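Local coordinates for protein split-Soret cytochrome c (Desulfovibrio desulfuricans, PDB 1H21) that carries two heme c groups and an iron-sulfur centre per subunit, shares its hemes across a homodimer, and may take part in sulfate reduction, at residues K20-D25 / G54-K59. Sequence-based numbering, arbitrary orientation.
Sequences KPHKLD and GLMGEK
Met56 reaches from its helix to His22 and Leu24 and makes every close contact between residues 20-25 and 54-59. Its chain is extended beyond CG, which carries SD and CE across to the loop.

The apolar contact is with Leu24. Leu24 CD2 lies 3.7 Å from Met56 CE, and the same methyl also reaches Met56 CG. The two side chains run at about a right angle, and one methyl branch of the leucine rests against the thioether chain.

The sulfur makes a sulfur-aromatic contact with the histidine at the ring edge. Met56 SD lies 4.0 Å from His22 CD2 and close to the ring plane. The distance from Met56 SD to the centroid of the His22 ring is 5.1 Å. Tyr60 stacks with the same imidazole, and Tyr64 meets it with the planes at about 70°.

The backbone also takes part. Met56 CE is 3.3 Å from His22 O, a van der Waals contact of the methyl with the loop carbonyl. Together these contacts place the end of the methionine between the His22 ring and the Leu24 side chain.

The contact joins the loop before helix 26-38 to helix 44-60, its centre about 19 Å from the centre of the chain and away from the annotated cofactor sites. Phe99 of helix 87-99 also touches Met56. Leu24 packs on Cys29 of helix 26-38 and on Ile186 of helix 165-192, while Asn187 OD1 accepts a hydrogen bond from Leu24 N. The loop thus lies between helices 44-60 and 165-192 as it leads into helix 26-38.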
ATOM      1  N   LYS A  20      -4.781  23.206  -4.211  1.00 41.68           N
ATOM      2  CA  LYS A  20      -4.516  24.165  -3.136  1.00 42.44           C
ATOM      3  C   LYS A  20      -4.810  23.530  -1.773  1.00 38.91           C
ATOM      4  O   LYS A  20      -5.930  23.090  -1.509  1.00 37.86           O
ATOM      5  CB  LYS A  20      -5.343  25.452  -3.335  1.00 48.61           C
ATOM      6  CG  LYS A  20      -5.355  26.427  -2.139  1.00 53.00           C
ATOM      7  CD  LYS A  20      -5.483  27.886  -2.586  1.00 57.62           C
ATOM      8  CE  LYS A  20      -4.187  28.338  -3.269  1.00 61.64           C
ATOM      9  NZ  LYS A  20      -4.084  29.811  -3.524  1.00 62.68           N
ATOM     10  N   PRO A  21      -3.784  23.398  -0.924  1.00 39.94           N
ATOM     11  CA  PRO A  21      -4.037  22.797   0.391  1.00 42.52           C
ATOM     12  C   PRO A  21      -4.854  23.756   1.261  1.00 44.29           C
ATOM     13  O   PRO A  21      -4.824  24.965   1.045  1.00 48.52           O
ATOM     14  CB  PRO A  21      -2.627  22.580   0.942  1.00 41.51           C
ATOM     15  CG  PRO A  21      -1.832  23.686   0.285  1.00 39.10           C
ATOM     16  CD  PRO A  21      -2.350  23.677  -1.120  1.00 40.47           C
ATOM     17  N   HIS A  22      -5.645  23.210   2.176  1.00 43.87           N
ATOM     18  CA  HIS A  22      -6.458  24.020   3.071  1.00 43.89           C
ATOM     19  C   HIS A  22      -6.234  23.441   4.457  1.00 45.77           C
ATOM     20  O   HIS A  22      -6.122  22.234   4.584  1.00 48.44           O
ATOM     21  CB  HIS A  22      -7.948  23.877   2.732  1.00 45.14           C
ATOM     22  CG  HIS A  22      -8.334  24.414   1.388  1.00 48.07           C
ATOM     23  ND1 HIS A  22      -8.544  25.757   1.149  1.00 50.50           N
ATOM     24  CD2 HIS A  22      -8.589  23.786   0.217  1.00 47.05           C
ATOM     25  CE1 HIS A  22      -8.907  25.930  -0.107  1.00 50.28           C
ATOM     26  NE2 HIS A  22      -8.944  24.747  -0.695  1.00 47.69           N
ATOM     27  N   LYS A  23      -6.067  24.281   5.474  1.00 46.78           N
ATOM     28  CA  LYS A  23      -5.912  23.771   6.840  1.00 44.53           C
ATOM     29  C   LYS A  23      -7.145  22.936   7.220  1.00 44.37           C
ATOM     30  O   LYS A  23      -8.264  23.183   6.730  1.00 43.65           O
ATOM     31  CB  LYS A  23      -5.735  24.913   7.849  1.00 45.93           C
ATOM     32  CG  LYS A  23      -4.333  25.460   7.900  1.00 45.97           C
ATOM     33  CD  LYS A  23      -4.008  25.952   9.280  1.00 45.28           C
ATOM     34  CE  LYS A  23      -2.522  26.212   9.372  1.00 47.75           C
ATOM     35  NZ  LYS A  23      -2.155  26.632  10.744  1.00 51.42           N
ATOM     36  N   LEU A  24      -6.958  21.976   8.118  1.00 41.23           N
ATOM     37  CA  LEU A  24      -8.059  21.115   8.512  1.00 40.32           C
ATOM     38  C   LEU A  24      -8.301  21.149  10.014  1.00 37.73           C
ATOM     39  O   LEU A  24      -7.477  21.651  10.773  1.00 37.65           O
ATOM     40  CB  LEU A  24      -7.725  19.669   8.110  1.00 42.78           C
ATOM     41  CG  LEU A  24      -7.297  19.359   6.668  1.00 43.57           C
ATOM     42  CD1 LEU A  24      -6.201  18.281   6.647  1.00 39.07           C
ATOM     43  CD2 LEU A  24      -8.514  18.972   5.815  1.00 40.04           C
ATOM     44  N   ASP A  25      -9.428  20.591  10.438  1.00 35.72           N
ATOM     45  CA  ASP A  25      -9.737  20.502  11.845  1.00 37.78           C
ATOM     46  C   ASP A  25      -9.486  19.045  12.188  1.00 38.53           C
ATOM     47  O   ASP A  25     -10.311  18.176  11.852  1.00 36.67           O
ATOM     48  CB  ASP A  25     -11.215  20.808  12.110  1.00 42.23           C
ATOM     49  CG  ASP A  25     -11.600  20.666  13.593  1.00 45.33           C
ATOM     50  OD1 ASP A  25     -10.742  20.333  14.449  1.00 45.92           O
ATOM     51  OD2 ASP A  25     -12.786  20.885  13.907  1.00 46.32           O
ATOM     52  N   GLY A  54     -12.187  14.607   1.239  1.00 33.53           N
ATOM     53  CA  GLY A  54     -13.640  14.613   1.219  1.00 35.29           C
ATOM     54  C   GLY A  54     -14.178  15.849   1.929  1.00 37.68           C
ATOM     55  O   GLY A  54     -15.127  16.483   1.452  1.00 39.39           O
ATOM     56  N   LEU A  55     -13.590  16.185   3.074  1.00 36.16           N
ATOM     57  CA  LEU A  55     -14.017  17.368   3.811  1.00 36.84           C
ATOM     58  C   LEU A  55     -13.619  18.645   3.072  1.00 36.60           C
ATOM     59  O   LEU A  55     -14.338  19.632   3.124  1.00 40.24           O
ATOM     60  CB  LEU A  55     -13.481  17.364   5.242  1.00 37.38           C
ATOM     61  CG  LEU A  55     -14.049  16.246   6.116  1.00 34.01           C
ATOM     62  CD1 LEU A  55     -13.664  16.549   7.526  1.00 34.93           C
ATOM     63  CD2 LEU A  55     -15.564  16.154   5.986  1.00 32.69           C
ATOM     64  N   MET A  56     -12.480  18.638   2.386  1.00 38.58           N
ATOM     65  CA  MET A  56     -12.080  19.807   1.601  1.00 40.58           C
ATOM     66  C   MET A  56     -13.090  19.988   0.449  1.00 43.41           C
ATOM     67  O   MET A  56     -13.360  21.109   0.022  1.00 46.04           O
ATOM     68  CB  MET A  56     -10.666  19.649   1.017  1.00 37.24           C
ATOM     69  CG  MET A  56      -9.562  19.734   2.036  1.00 35.51           C
ATOM     70  SD  MET A  56      -8.001  19.974   1.215  1.00 40.73           S
ATOM     71  CE  MET A  56      -6.845  19.666   2.585  1.00 31.33           C
ATOM     72  N   GLY A  57     -13.648  18.884  -0.043  1.00 42.44           N
ATOM     73  CA  GLY A  57     -14.621  18.960  -1.120  1.00 44.64           C
ATOM     74  C   GLY A  57     -15.947  19.561  -0.672  1.00 46.49           C
ATOM     75  O   GLY A  57     -16.525  20.381  -1.390  1.00 48.76           O
ATOM     76  N   GLU A  58     -16.440  19.129   0.489  1.00 47.10           N
ATOM     77  CA  GLU A  58     -17.691  19.637   1.053  1.00 46.76           C
ATOM     78  C   GLU A  58     -17.636  21.154   1.314  1.00 48.01           C
ATOM     79  O   GLU A  58     -18.613  21.866   1.053  1.00 46.29           O
ATOM     80  CB  GLU A  58     -18.012  18.919   2.368  1.00 48.27           C
ATOM     81  CG  GLU A  58     -18.366  17.442   2.229  1.00 50.87           C
ATOM     82  CD  GLU A  58     -18.672  16.774   3.580  1.00 52.01           C
ATOM     83  OE1 GLU A  58     -18.641  17.458   4.636  1.00 53.88           O
ATOM     84  OE2 GLU A  58     -18.944  15.552   3.595  1.00 51.40           O
ATOM     85  N   LYS A  59     -16.494  21.634   1.814  1.00 48.08           N
ATOM     86  CA  LYS A  59     -16.300  23.051   2.129  1.00 48.89           C
ATOM     87  C   LYS A  59     -15.858  23.949   0.959  1.00 50.09           C
ATOM     88  O   LYS A  59     -16.329  25.079   0.818  1.00 54.94           O
ATOM     89  CB  LYS A  59     -15.298  23.204   3.294  1.00 48.11           C
ATOM     90  CG  LYS A  59     -15.747  22.585   4.638  1.00 47.25           C
ATOM     91  CD  LYS A  59     -14.581  22.556   5.651  1.00 47.42           C
ATOM     92  CE  LYS A  59     -14.992  22.064   7.053  1.00 48.39           C
ATOM     93  NZ  LYS A  59     -15.811  20.820   7.013  1.00 48.25           N
TER